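Local coordinates for glycosyl transferase family 8 (Streptococcus pneumoniae, PDB 5GVV), which transfers galactose from UDP-galactose to the terminal glucose of the GlcNAc-Glc glycan already carried by the pneumococcal serine-rich repeat protein PsrP, at residues V8-D13 and K25-H30; S107-T112 and A143-I148; Q19-M24 and S49-Y54; L224-I229 and R244-E249. All blocks are in the same frame, centred on the assembly; numbering follows the deposited sequence.

From the N terminus, interaction 1 closes a short loop in which strand 6-11 is followed by helix 17-30. Interaction 3 starts within that loop and runs on to helix 45-57, so the two cross and share helix 17-30. Further along, interaction 2 spans about 30 residues to bring the manganese-binding turn against strand 145-149, and interaction 4 closes the loop between 224-229 and 244-249. Interactions 2 and 4 are in series but joined through the antiparallel pair 109-111 and 225-227, and both reach manganese and UDP. Ser26 OG probably hydrogen-bonds Val111 N, linking interactions 1 and 2. They join strand 6-11 to helix 17-30, that helix to 45-57, and the metal-site segments to the mixed sheet and helix 244-251.

Interaction 1: residues V8-D13 and K25-H30; sequences VVFAGD and KSLCRH. With UDP (uridine-5'-diphosphate), chain D.
Uracil N3 of UDP donates to Asp13 OD1 over 2.7 Å, at an N-H...O angle of 150°. The neighbouring carbonyl is read as well, since Asp13 N donates to UDP O2 at 3.2 Å. One residue thus offers an acceptor and a donor to adjacent positions of the base, and two bonds help fix how the uracil is turned. The carboxylate reaches the base because CG lies between the backbone N and the carbonyl carbon (chi1 61°). Gly12 runs close past the same carbonyl oxygen, nearly in the plane of the base, its CA 3.1 Å from UDP O2. Ala11 O accepts a hydrogen bond from the ribose O2', though the modelled separation is too short for its exact length to be trusted.

At the other end of 8-13 the strand packs on the helix. Leu27 CD2 is the single methyl through which 25-30 touches the strand. It meets Val8 CG1 at 3.7 Å, the two side chains reaching toward each other tip to tip. The same methyl lies at the rim of Phe10, in the ring plane, 3.8 Å from CE1, while the two side chains slide past each other in opposite directions. Extension of Leu27 with CG anti to its own N (chi1 175°) carries the methyl out to this spot. Leu105 of strand 101-105 packs on both Val8 and Phe10.

Here the first beta-alpha-beta unit, strand 6-11, helix 17-30 and strand 34-40, shows the Rossmann-like start of a GT-A fold: an apolar strand-helix seam leading into a loop that binds the nucleotide base.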
# COMPACT_ATOMS: atom_id res chain seq x y z
N VAL A 8 14.73 -3.24 17.13
CA VAL A 8 13.79 -4.14 16.46
C VAL A 8 14.09 -4.16 14.96
O VAL A 8 14.38 -3.12 14.38
CB VAL A 8 12.33 -3.67 16.67
CG1 VAL A 8 11.35 -4.58 15.92
CG2 VAL A 8 11.99 -3.62 18.15
N VAL A 9 14.04 -5.34 14.34
CA VAL A 9 14.34 -5.41 12.91
C VAL A 9 13.23 -6.11 12.11
O VAL A 9 12.74 -7.18 12.49
CB VAL A 9 15.74 -6.05 12.64
CG1 VAL A 9 15.87 -7.40 13.30
CG2 VAL A 9 16.00 -6.15 11.15
N PHE A 10 12.80 -5.46 11.02
CA PHE A 10 11.88 -6.08 10.06
C PHE A 10 12.64 -6.29 8.75
O PHE A 10 13.72 -5.71 8.55
CB PHE A 10 10.68 -5.17 9.77
CG PHE A 10 9.75 -4.97 10.95
CD1 PHE A 10 10.01 -3.97 11.88
CD2 PHE A 10 8.61 -5.74 11.09
CE1 PHE A 10 9.16 -3.77 12.96
CE2 PHE A 10 7.74 -5.54 12.16
CZ PHE A 10 8.02 -4.55 13.10
N ALA A 11 12.06 -7.08 7.86
CA ALA A 11 12.65 -7.33 6.54
C ALA A 11 11.55 -7.50 5.51
O ALA A 11 10.67 -8.35 5.68
CB ALA A 11 13.53 -8.57 6.58
N GLY A 12 11.57 -6.70 4.45
CA GLY A 12 10.53 -6.81 3.45
C GLY A 12 10.74 -5.90 2.25
O GLY A 12 11.46 -4.91 2.33
N ASP A 13 10.09 -6.26 1.14
CA ASP A 13 10.18 -5.45 -0.08
C ASP A 13 9.04 -4.45 -0.16
O ASP A 13 8.10 -4.50 0.63
CB ASP A 13 10.20 -6.35 -1.32
CG ASP A 13 8.93 -7.19 -1.46
OD1 ASP A 13 8.38 -7.63 -0.42
OD2 ASP A 13 8.50 -7.43 -2.60
N LYS A 25 3.12 -0.13 12.68
CA LYS A 25 2.10 0.66 13.37
C LYS A 25 1.62 -0.02 14.66
O LYS A 25 1.49 0.64 15.70
CB LYS A 25 0.90 0.95 12.46
CG LYS A 25 1.10 2.16 11.56
CD LYS A 25 -0.21 2.69 10.98
CE LYS A 25 -0.73 1.83 9.85
NZ LYS A 25 -1.73 2.56 9.00
N SER A 26 1.37 -1.32 14.59
CA SER A 26 0.89 -2.05 15.76
C SER A 26 1.97 -2.07 16.85
O SER A 26 1.66 -1.90 18.04
CB SER A 26 0.45 -3.47 15.39
OG SER A 26 1.53 -4.27 14.96
N LEU A 27 3.22 -2.24 16.45
CA LEU A 27 4.36 -2.20 17.37
C LEU A 27 4.49 -0.84 18.07
O LEU A 27 4.65 -0.77 19.30
CB LEU A 27 5.66 -2.55 16.63
CG LEU A 27 6.99 -2.46 17.38
CD1 LEU A 27 7.05 -3.44 18.53
CD2 LEU A 27 8.16 -2.68 16.44
N CYS A 28 4.42 0.23 17.28
CA CYS A 28 4.61 1.59 17.80
C CYS A 28 3.41 2.06 18.62
O CYS A 28 3.54 2.91 19.50
CB CYS A 28 4.87 2.57 16.66
SG CYS A 28 6.42 2.28 15.78
N ARG A 29 2.24 1.52 18.31
CA ARG A 29 1.03 1.82 19.05
C ARG A 29 1.20 1.49 20.54
O ARG A 29 0.70 2.22 21.41
CB ARG A 29 -0.14 1.02 18.48
CG ARG A 29 -1.43 1.11 19.27
CD ARG A 29 -1.94 2.54 19.37
NE ARG A 29 -3.25 2.60 19.99
CZ ARG A 29 -3.45 2.75 21.30
NH1 ARG A 29 -2.43 2.86 22.13
NH2 ARG A 29 -4.69 2.78 21.78
N HIS A 30 1.93 0.42 20.83
CA HIS A 30 1.99 -0.10 22.20
C HIS A 30 3.39 -0.03 22.82
O HIS A 30 3.56 -0.37 23.99
CB HIS A 30 1.48 -1.54 22.23
CG HIS A 30 0.07 -1.69 21.75
ND1 HIS A 30 -1.02 -1.30 22.50
CD2 HIS A 30 -0.43 -2.18 20.60
CE1 HIS A 30 -2.13 -1.55 21.83
NE2 HIS A 30 -1.80 -2.08 20.67
N1 UDP D . 8.10 -11.15 2.64
C2 UDP D . 8.16 -10.02 1.84
N3 UDP D . 7.44 -9.95 0.66
C4 UDP D . 6.66 -11.02 0.27
C5 UDP D . 6.60 -12.15 1.08
C6 UDP D . 7.42 -12.25 2.20
O2 UDP D . 8.86 -9.07 2.20
O4 UDP D . 6.02 -10.95 -0.78
C1' UDP D . 8.88 -11.18 3.90
C2' UDP D . 8.02 -10.66 5.04
O2' UDP D . 8.82 -9.98 5.98
C3' UDP D . 7.49 -11.92 5.68
C4' UDP D . 8.63 -12.90 5.45
O4' UDP D . 9.23 -12.52 4.23
O3' UDP D . 7.21 -11.72 7.05
C5' UDP D . 8.17 -14.35 5.40
O5' UDP D . 6.91 -14.40 4.77
PA UDP D . 5.66 -15.03 5.57
O1A UDP D . 5.50 -14.22 6.79
O2A UDP D . 4.44 -15.02 4.73
O3A UDP D . 6.10 -16.54 5.92
PB UDP D . 5.43 -17.40 7.11
O1B UDP D . 6.25 -18.60 7.40
O2B UDP D . 4.09 -17.85 6.66
O3B UDP D . 5.30 -16.56 8.33

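Interaction 2: residues S107-T112 and A143-I148; sequences SDLIVT and AGVLLI. With MN (manganese (II) ion), chain C; UDP (uridine-5'-diphosphate), chain D.
No backbone hydrogen bond joins 107-112 to 143-148, for the two segments belong to different sheets: strand 109-111 pairs antiparallel with 225-227, whereas 145-149 runs in the large mixed sheet. What bridges them is one side chain. Leu109 sends CD2 to Gly144 O at 3.8 Å and to Val145 CG2 at 4.1 Å, crossing the valine at a slant. The leucine's CG sits between its backbone N and carbonyl carbon (chi1 58°), which brings the isobutyl group across to the other strand.

Just before Leu109 the chain makes the metal site. Both carboxylate oxygens of Asp108 bind manganese, OD1 at 2.1 Å and OD2 at 2.2 Å, and UDP O1A and O3B bind the same ion, so it links the protein to both phosphates. Asp106 and His227 complete six ligands, in keeping with the DxD motif of GT-A enzymes. Ser107 holds the ribose with two donors: its N to UDP O3' (3.0 Å, 167°) and its OG to UDP O2' (3.0 Å).

Around this junction, Leu103 and Leu105 of strand 101-105 pack on Val145, helix 17-30 approaches through Ile20 and Ser26, and helix 244-251 covers Ile110.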
# COMPACT_ATOMS: atom_id res chain seq x y z
N SER A 107 6.54 -9.54 9.04
CA SER A 107 5.66 -8.40 8.82
C SER A 107 4.22 -8.82 8.55
O SER A 107 3.36 -7.97 8.30
CB SER A 107 6.18 -7.54 7.68
OG SER A 107 6.35 -8.34 6.53
N ASP A 108 3.97 -10.13 8.57
CA ASP A 108 2.60 -10.64 8.51
C ASP A 108 2.11 -10.86 9.94
O ASP A 108 1.52 -11.88 10.26
CB ASP A 108 2.56 -11.95 7.73
CG ASP A 108 3.44 -13.03 8.34
OD1 ASP A 108 4.43 -12.68 9.01
OD2 ASP A 108 3.15 -14.23 8.12
N LEU A 109 2.39 -9.89 10.80
CA LEU A 109 1.99 -10.00 12.20
C LEU A 109 1.54 -8.68 12.79
O LEU A 109 1.74 -7.60 12.20
CB LEU A 109 3.11 -10.62 13.04
CG LEU A 109 4.49 -9.98 13.12
CD1 LEU A 109 4.49 -8.77 14.03
CD2 LEU A 109 5.52 -10.99 13.59
N ILE A 110 0.94 -8.78 13.97
CA ILE A 110 0.39 -7.64 14.69
C ILE A 110 0.80 -7.70 16.17
O ILE A 110 0.61 -8.73 16.82
CB ILE A 110 -1.15 -7.67 14.65
CG1 ILE A 110 -1.66 -7.47 13.21
CG2 ILE A 110 -1.73 -6.61 15.57
CD1 ILE A 110 -1.54 -6.03 12.71
N VAL A 111 1.34 -6.60 16.69
CA VAL A 111 1.64 -6.47 18.11
C VAL A 111 0.44 -5.79 18.78
O VAL A 111 -0.05 -4.77 18.30
CB VAL A 111 2.91 -5.62 18.33
CG1 VAL A 111 3.20 -5.43 19.82
CG2 VAL A 111 4.09 -6.26 17.62
N THR A 112 -0.04 -6.37 19.89
CA THR A 112 -1.25 -5.88 20.53
C THR A 112 -1.02 -5.26 21.90
O THR A 112 -1.97 -4.80 22.55
CB THR A 112 -2.30 -7.00 20.72
OG1 THR A 112 -1.83 -7.95 21.68
CG2 THR A 112 -2.59 -7.70 19.40
N ALA A 143 10.08 -19.04 13.00
CA ALA A 143 11.15 -18.07 12.78
C ALA A 143 10.67 -16.63 12.69
O ALA A 143 11.47 -15.71 12.51
CB ALA A 143 11.93 -18.44 11.54
N GLY A 144 9.35 -16.43 12.79
CA GLY A 144 8.76 -15.12 12.59
C GLY A 144 8.98 -14.14 13.73
O GLY A 144 8.76 -12.93 13.57
N VAL A 145 9.37 -14.65 14.89
CA VAL A 145 9.68 -13.79 16.03
C VAL A 145 10.96 -14.31 16.69
O VAL A 145 10.95 -15.38 17.31
CB VAL A 145 8.56 -13.79 17.09
CG1 VAL A 145 8.97 -12.95 18.30
CG2 VAL A 145 7.26 -13.26 16.50
N LEU A 146 12.04 -13.56 16.55
CA LEU A 146 13.33 -14.02 17.07
C LEU A 146 13.97 -12.96 17.96
O LEU A 146 14.30 -11.87 17.48
CB LEU A 146 14.27 -14.38 15.93
CG LEU A 146 13.81 -15.52 15.02
CD1 LEU A 146 14.76 -15.71 13.86
CD2 LEU A 146 13.70 -16.81 15.82
N LEU A 147 14.11 -13.27 19.24
CA LEU A 147 14.95 -12.46 20.11
C LEU A 147 16.38 -12.92 19.88
O LEU A 147 16.74 -14.04 20.24
CB LEU A 147 14.56 -12.62 21.57
CG LEU A 147 15.28 -11.64 22.49
CD1 LEU A 147 15.14 -10.22 21.94
CD2 LEU A 147 14.75 -11.71 23.90
N ILE A 148 17.19 -12.06 19.28
CA ILE A 148 18.48 -12.48 18.73
C ILE A 148 19.69 -11.96 19.53
O ILE A 148 19.78 -10.78 19.84
CB ILE A 148 18.60 -12.04 17.26
CG1 ILE A 148 17.59 -12.81 16.40
CG2 ILE A 148 20.01 -12.24 16.74
CD1 ILE A 148 17.44 -12.29 14.98
MN MN C . 5.22 -14.62 8.87
N1 UDP D . 8.10 -11.15 2.64
C2 UDP D . 8.16 -10.02 1.84
N3 UDP D . 7.44 -9.95 0.66
C4 UDP D . 6.66 -11.02 0.27
C5 UDP D . 6.60 -12.15 1.08
C6 UDP D . 7.42 -12.25 2.20
O2 UDP D . 8.86 -9.07 2.20
O4 UDP D . 6.02 -10.95 -0.78
C1' UDP D . 8.88 -11.18 3.90
C2' UDP D . 8.02 -10.66 5.04
O2' UDP D . 8.82 -9.98 5.98
C3' UDP D . 7.49 -11.92 5.68
C4' UDP D . 8.63 -12.90 5.45
O4' UDP D . 9.23 -12.52 4.23
O3' UDP D . 7.21 -11.72 7.05
C5' UDP D . 8.17 -14.35 5.40
O5' UDP D . 6.91 -14.40 4.77
PA UDP D . 5.66 -15.03 5.57
O1A UDP D . 5.50 -14.22 6.79
O2A UDP D . 4.44 -15.02 4.73
O3A UDP D . 6.10 -16.54 5.92
PB UDP D . 5.43 -17.40 7.11
O1B UDP D . 6.25 -18.60 7.40
O2B UDP D . 4.09 -17.85 6.66
O3B UDP D . 5.30 -16.56 8.33

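Interaction 3: residues Q19-M24 and S49-Y54; sequences QIETAM and SQIRIY
Ile51 points at the facing helix like a two-pronged fork, each branch meeting a different residue. Its CG2 prong comes within 3.8 Å of Met24 CE, and its CD1 prong lies 4.1 Å from Glu21 OE2. CG1 lies beside the backbone N (chi1 -55°), which leaves CG2 anti to it, and a further bend at chi2 (-53°) places CD1; the two methyls thus reach residues three apart on helix 17-30.

Residue 24 is a selenomethionine in the crystal. Its chain runs out nearly straight as far as SE and then bends (chi3 48°), so that the terminal methyl, rather than the selenium, makes the touch. Glu21 arrives from the other position one turn earlier. Extended beyond CG, it swings its carboxylate over to Ile51, although its CB sets out in a different direction. A methyl offers the carboxylate no more than a van der Waals touch; the polar partners of the acid lie beyond these segments: Trp47 NE1 donates to OE1, and Trp255 NE1 to OE2. Two indole N-H groups thus pin both oxygens, which limits the rotation of the carboxylate beside the isoleucine.

Helices 17-30 and 45-57 are the successive crossover helices that precede and follow strand 34-40 in the chain. Leu62 of strand 61-66 and Trp255 of helix 255-263 also pack on Ile51, Phe10 of strand 6-11 lies against Met24, and Leu252 of the second subunit covers Gln50 and Tyr54.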
# COMPACT_ATOMS: atom_id res chain seq x y z
N GLN A 19 1.92 -4.37 4.55
CA GLN A 19 2.05 -5.31 5.66
C GLN A 19 3.14 -4.84 6.62
O GLN A 19 2.96 -4.87 7.84
CB GLN A 19 2.37 -6.72 5.14
CG GLN A 19 1.23 -7.39 4.36
CD GLN A 19 0.92 -6.70 3.04
OE1 GLN A 19 1.82 -6.35 2.28
NE2 GLN A 19 -0.37 -6.50 2.77
N ILE A 20 4.28 -4.42 6.07
CA ILE A 20 5.36 -3.89 6.88
C ILE A 20 4.88 -2.71 7.71
O ILE A 20 5.13 -2.65 8.91
CB ILE A 20 6.56 -3.44 6.02
CG1 ILE A 20 7.11 -4.61 5.21
CG2 ILE A 20 7.66 -2.81 6.89
CD1 ILE A 20 8.11 -4.19 4.14
N GLU A 21 4.19 -1.77 7.07
CA GLU A 21 3.75 -0.56 7.77
C GLU A 21 2.71 -0.86 8.83
O GLU A 21 2.73 -0.26 9.91
CB GLU A 21 3.23 0.49 6.78
CG GLU A 21 3.02 1.86 7.43
CD GLU A 21 2.71 2.96 6.44
OE1 GLU A 21 2.94 2.77 5.22
OE2 GLU A 21 2.24 4.03 6.88
N THR A 22 1.79 -1.77 8.52
CA THR A 22 0.78 -2.21 9.49
C THR A 22 1.42 -2.87 10.72
O THR A 22 1.02 -2.61 11.85
CB THR A 22 -0.21 -3.18 8.85
OG1 THR A 22 -0.94 -2.50 7.82
CG2 THR A 22 -1.20 -3.71 9.89
N ALA A 23 2.41 -3.73 10.50
CA ALA A 23 3.08 -4.40 11.61
C ALA A 23 3.83 -3.38 12.47
O ALA A 23 3.79 -3.45 13.70
CB ALA A 23 4.03 -5.45 11.09
N MSE A 24 4.50 -2.42 11.82
CA MSE A 24 5.20 -1.37 12.55
C MSE A 24 4.23 -0.50 13.30
O MSE A 24 4.46 -0.13 14.44
CB MSE A 24 6.11 -0.49 11.63
CG MSE A 24 7.30 -1.22 11.06
SE MSE A 24 8.24 -0.03 9.74
CE MSE A 24 8.19 1.38 11.06
N SER A 49 11.71 8.74 5.07
CA SER A 49 11.81 10.08 5.65
C SER A 49 10.67 10.42 6.61
O SER A 49 10.90 10.89 7.73
CB SER A 49 11.93 11.15 4.56
OG SER A 49 13.17 11.04 3.89
N GLN A 50 9.43 10.18 6.17
CA GLN A 50 8.26 10.51 6.98
C GLN A 50 8.12 9.63 8.22
O GLN A 50 7.88 10.13 9.33
CB GLN A 50 6.99 10.42 6.14
CG GLN A 50 5.74 10.88 6.90
CD GLN A 50 5.81 12.35 7.30
OE1 GLN A 50 5.67 13.23 6.45
NE2 GLN A 50 6.03 12.61 8.58
N ILE A 51 8.25 8.32 8.03
CA ILE A 51 8.06 7.38 9.12
C ILE A 51 9.17 7.56 10.15
O ILE A 51 8.95 7.39 11.36
CB ILE A 51 8.03 5.93 8.61
CG1 ILE A 51 6.96 5.76 7.53
CG2 ILE A 51 7.78 4.95 9.75
CD1 ILE A 51 5.57 6.24 7.95
N ARG A 52 10.37 7.92 9.68
CA ARG A 52 11.51 8.15 10.57
C ARG A 52 11.21 9.27 11.55
O ARG A 52 11.56 9.19 12.72
CB ARG A 52 12.78 8.47 9.77
CG ARG A 52 13.98 8.84 10.64
CD ARG A 52 15.23 9.04 9.80
NE ARG A 52 15.61 7.81 9.11
CZ ARG A 52 15.69 7.70 7.79
NH1 ARG A 52 15.44 8.74 7.00
NH2 ARG A 52 16.04 6.53 7.25
N ILE A 53 10.54 10.32 11.07
CA ILE A 53 10.10 11.41 11.94
C ILE A 53 9.15 10.92 13.03
O ILE A 53 9.26 11.34 14.19
CB ILE A 53 9.39 12.51 11.13
CG1 ILE A 53 10.39 13.20 10.19
CG2 ILE A 53 8.74 13.54 12.05
CD1 ILE A 53 9.76 14.27 9.29
N TYR A 54 8.22 10.04 12.66
CA TYR A 54 7.29 9.48 13.64
C TYR A 54 8.05 8.75 14.73
O TYR A 54 7.79 8.94 15.92
CB TYR A 54 6.32 8.51 12.96
CG TYR A 54 5.41 9.14 11.94
CD1 TYR A 54 5.14 10.51 11.96
CD2 TYR A 54 4.82 8.37 10.94
CE1 TYR A 54 4.30 11.09 11.02
CE2 TYR A 54 3.99 8.95 9.99
CZ TYR A 54 3.74 10.30 10.04
OH TYR A 54 2.91 10.87 9.09

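Interaction 4: residues L224-I229 and R244-E249; sequences LILHYI and REVWWE. With MN (manganese (II) ion), chain C; UDP (uridine-5'-diphosphate), chain D.
Tyr228 and Trp247 meet as an offset edge-to-face pair, the indole directing its edge toward the face of the phenol. The planes stand at 89°, and the centroids of the tyrosine ring and the five-membered ring are 5.9 Å apart. The six-membered ring of Trp247 meets its neighbour on the helix, CZ3 resting over the centre of one face of Trp248, while Trp248 NE1 lies over one face of the Arg244 guanidinium, toward its rim. On the strand, Ile229 CG2 sits over the centre of one face of the His227 imidazole.

Val246 meets both Leu226 and Tyr228. Its CG1 lies 3.8 Å from Leu226 CD1, the side chains crossing at about a right angle, and Tyr228 comes across in the same fashion, OH to Val246 CB 3.7 Å. The phenol oxygen makes its hydrogen bond just before the helix, with Leu243 O. Arg244 leads outward, and its NE forms a salt bridge with Glu46 of the second subunit.

On the metal side His227 supplies one manganese ligand, NE2 at 2.1 Å, beside Asp106, Asp108 and the diphosphate; its ND1 is hydrogen-bonded to Asn197 OD1, a second-shell contact that helps fix the ring. CG anti to the backbone N (chi1 -167°) directs the imidazole to the ion. Tyr228 then forms the centre of an inverse gamma turn, closed by a weak bond from Ile229 N to His227 O. The run from His227 to Trp235 resembles the HxxGxxKPW motif of glycosyltransferase family 8, with Ser230 in the glycine position; its histidine completes the GT-A metal-diphosphate site.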
# COMPACT_ATOMS: atom_id res chain seq x y z
N LEU A 224 -0.08 -11.18 22.82
CA LEU A 224 0.74 -10.00 22.55
C LEU A 224 1.22 -9.92 21.10
O LEU A 224 1.36 -8.83 20.54
CB LEU A 224 1.92 -9.92 23.53
CG LEU A 224 1.57 -9.38 24.91
CD1 LEU A 224 2.70 -9.56 25.92
CD2 LEU A 224 1.18 -7.93 24.81
N ILE A 225 1.48 -11.08 20.49
CA ILE A 225 1.88 -11.09 19.08
C ILE A 225 1.06 -12.08 18.25
O ILE A 225 1.09 -13.28 18.50
CB ILE A 225 3.40 -11.33 18.91
CG1 ILE A 225 4.19 -10.20 19.58
CG2 ILE A 225 3.75 -11.41 17.43
CD1 ILE A 225 5.70 -10.25 19.36
N LEU A 226 0.33 -11.55 17.27
CA LEU A 226 -0.48 -12.37 16.37
C LEU A 226 0.23 -12.58 15.05
O LEU A 226 0.48 -11.61 14.33
CB LEU A 226 -1.83 -11.69 16.10
CG LEU A 226 -2.84 -11.58 17.22
CD1 LEU A 226 -4.05 -10.80 16.76
CD2 LEU A 226 -3.25 -12.97 17.70
N HIS A 227 0.52 -13.83 14.71
CA HIS A 227 1.27 -14.14 13.49
C HIS A 227 0.37 -14.83 12.47
O HIS A 227 -0.05 -15.98 12.66
CB HIS A 227 2.48 -15.03 13.83
CG HIS A 227 3.47 -15.15 12.72
ND1 HIS A 227 4.62 -15.91 12.84
CD2 HIS A 227 3.50 -14.61 11.48
CE1 HIS A 227 5.31 -15.83 11.71
NE2 HIS A 227 4.65 -15.05 10.87
N TYR A 228 0.07 -14.13 11.38
CA TYR A 228 -0.79 -14.68 10.34
C TYR A 228 -0.00 -15.51 9.32
O TYR A 228 0.09 -15.13 8.14
CB TYR A 228 -1.55 -13.56 9.63
CG TYR A 228 -2.48 -12.79 10.55
CD1 TYR A 228 -3.79 -13.21 10.74
CD2 TYR A 228 -2.05 -11.65 11.21
CE1 TYR A 228 -4.65 -12.51 11.57
CE2 TYR A 228 -2.89 -10.95 12.05
CZ TYR A 228 -4.18 -11.39 12.22
OH TYR A 228 -5.02 -10.68 13.05
N ILE A 229 0.56 -16.62 9.77
CA ILE A 229 1.33 -17.52 8.90
C ILE A 229 0.43 -18.12 7.83
O ILE A 229 -0.80 -18.00 7.91
CB ILE A 229 1.99 -18.66 9.70
CG1 ILE A 229 0.93 -19.58 10.30
CG2 ILE A 229 2.90 -18.10 10.79
CD1 ILE A 229 1.49 -20.85 10.93
N ARG A 244 -9.21 -11.79 11.65
CA ARG A 244 -9.03 -10.97 10.46
C ARG A 244 -9.24 -9.49 10.77
O ARG A 244 -8.52 -8.62 10.26
CB ARG A 244 -10.02 -11.42 9.38
CG ARG A 244 -10.08 -10.51 8.16
CD ARG A 244 -11.14 -10.97 7.18
NE ARG A 244 -11.20 -10.07 6.03
CZ ARG A 244 -10.59 -10.28 4.87
NH1 ARG A 244 -9.87 -11.38 4.69
NH2 ARG A 244 -10.70 -9.41 3.88
N GLU A 245 -10.22 -9.21 11.62
CA GLU A 245 -10.58 -7.83 11.98
C GLU A 245 -9.46 -7.07 12.70
O GLU A 245 -9.38 -5.84 12.62
CB GLU A 245 -11.85 -7.81 12.83
CG GLU A 245 -11.73 -8.54 14.16
CD GLU A 245 -11.93 -10.05 14.04
OE1 GLU A 245 -12.14 -10.55 12.91
OE2 GLU A 245 -11.89 -10.72 15.09
N VAL A 246 -8.60 -7.80 13.41
CA VAL A 246 -7.52 -7.16 14.15
C VAL A 246 -6.49 -6.55 13.20
O VAL A 246 -5.99 -5.44 13.45
CB VAL A 246 -6.82 -8.15 15.10
CG1 VAL A 246 -5.69 -7.45 15.86
CG2 VAL A 246 -7.83 -8.75 16.07
N TRP A 247 -6.17 -7.25 12.12
CA TRP A 247 -5.19 -6.74 11.16
C TRP A 247 -5.68 -5.46 10.52
O TRP A 247 -4.92 -4.50 10.38
CB TRP A 247 -4.87 -7.77 10.07
CG TRP A 247 -3.72 -7.32 9.17
CD1 TRP A 247 -2.38 -7.58 9.35
CD2 TRP A 247 -3.81 -6.51 7.99
NE1 TRP A 247 -1.64 -6.99 8.35
CE2 TRP A 247 -2.49 -6.33 7.49
CE3 TRP A 247 -4.87 -5.92 7.28
CZ2 TRP A 247 -2.22 -5.59 6.34
CZ3 TRP A 247 -4.60 -5.19 6.14
CH2 TRP A 247 -3.28 -5.02 5.68
N TRP A 248 -6.95 -5.45 10.13
CA TRP A 248 -7.52 -4.28 9.48
C TRP A 248 -7.58 -3.07 10.41
O TRP A 248 -7.38 -1.93 9.98
CB TRP A 248 -8.89 -4.62 8.88
CG TRP A 248 -8.72 -5.40 7.62
CD1 TRP A 248 -8.82 -6.75 7.46
CD2 TRP A 248 -8.34 -4.87 6.34
NE1 TRP A 248 -8.56 -7.09 6.16
CE2 TRP A 248 -8.26 -5.96 5.45
CE3 TRP A 248 -8.08 -3.58 5.86
CZ2 TRP A 248 -7.93 -5.80 4.10
CZ3 TRP A 248 -7.75 -3.42 4.52
CH2 TRP A 248 -7.68 -4.52 3.66
N GLU A 249 -7.86 -3.33 11.68
CA GLU A 249 -7.90 -2.28 12.69
C GLU A 249 -6.59 -1.48 12.73
O GLU A 249 -6.60 -0.25 12.88
CB GLU A 249 -8.17 -2.90 14.06
CG GLU A 249 -8.26 -1.90 15.20
CD GLU A 249 -8.65 -2.57 16.51
OE1 GLU A 249 -9.26 -1.88 17.36
OE2 GLU A 249 -8.36 -3.78 16.67
MN MN C . 5.22 -14.62 8.87
N1 UDP D . 8.10 -11.15 2.64
C2 UDP D . 8.16 -10.02 1.84
N3 UDP D . 7.44 -9.95 0.66
C4 UDP D . 6.66 -11.02 0.27
C5 UDP D . 6.60 -12.15 1.08
C6 UDP D . 7.42 -12.25 2.20
O2 UDP D . 8.86 -9.07 2.20
O4 UDP D . 6.02 -10.95 -0.78
C1' UDP D . 8.88 -11.18 3.90
C2' UDP D . 8.02 -10.66 5.04
O2' UDP D . 8.82 -9.98 5.98
C3' UDP D . 7.49 -11.92 5.68
C4' UDP D . 8.63 -12.90 5.45
O4' UDP D . 9.23 -12.52 4.23
O3' UDP D . 7.21 -11.72 7.05
C5' UDP D . 8.17 -14.35 5.40
O5' UDP D . 6.91 -14.40 4.77
PA UDP D . 5.66 -15.03 5.57
O1A UDP D . 5.50 -14.22 6.79
O2A UDP D . 4.44 -15.02 4.73
O3A UDP D . 6.10 -16.54 5.92
PB UDP D . 5.43 -17.40 7.11
O1B UDP D . 6.25 -18.60 7.40
O2B UDP D . 4.09 -17.85 6.66
O3B UDP D . 5.30 -16.56 8.33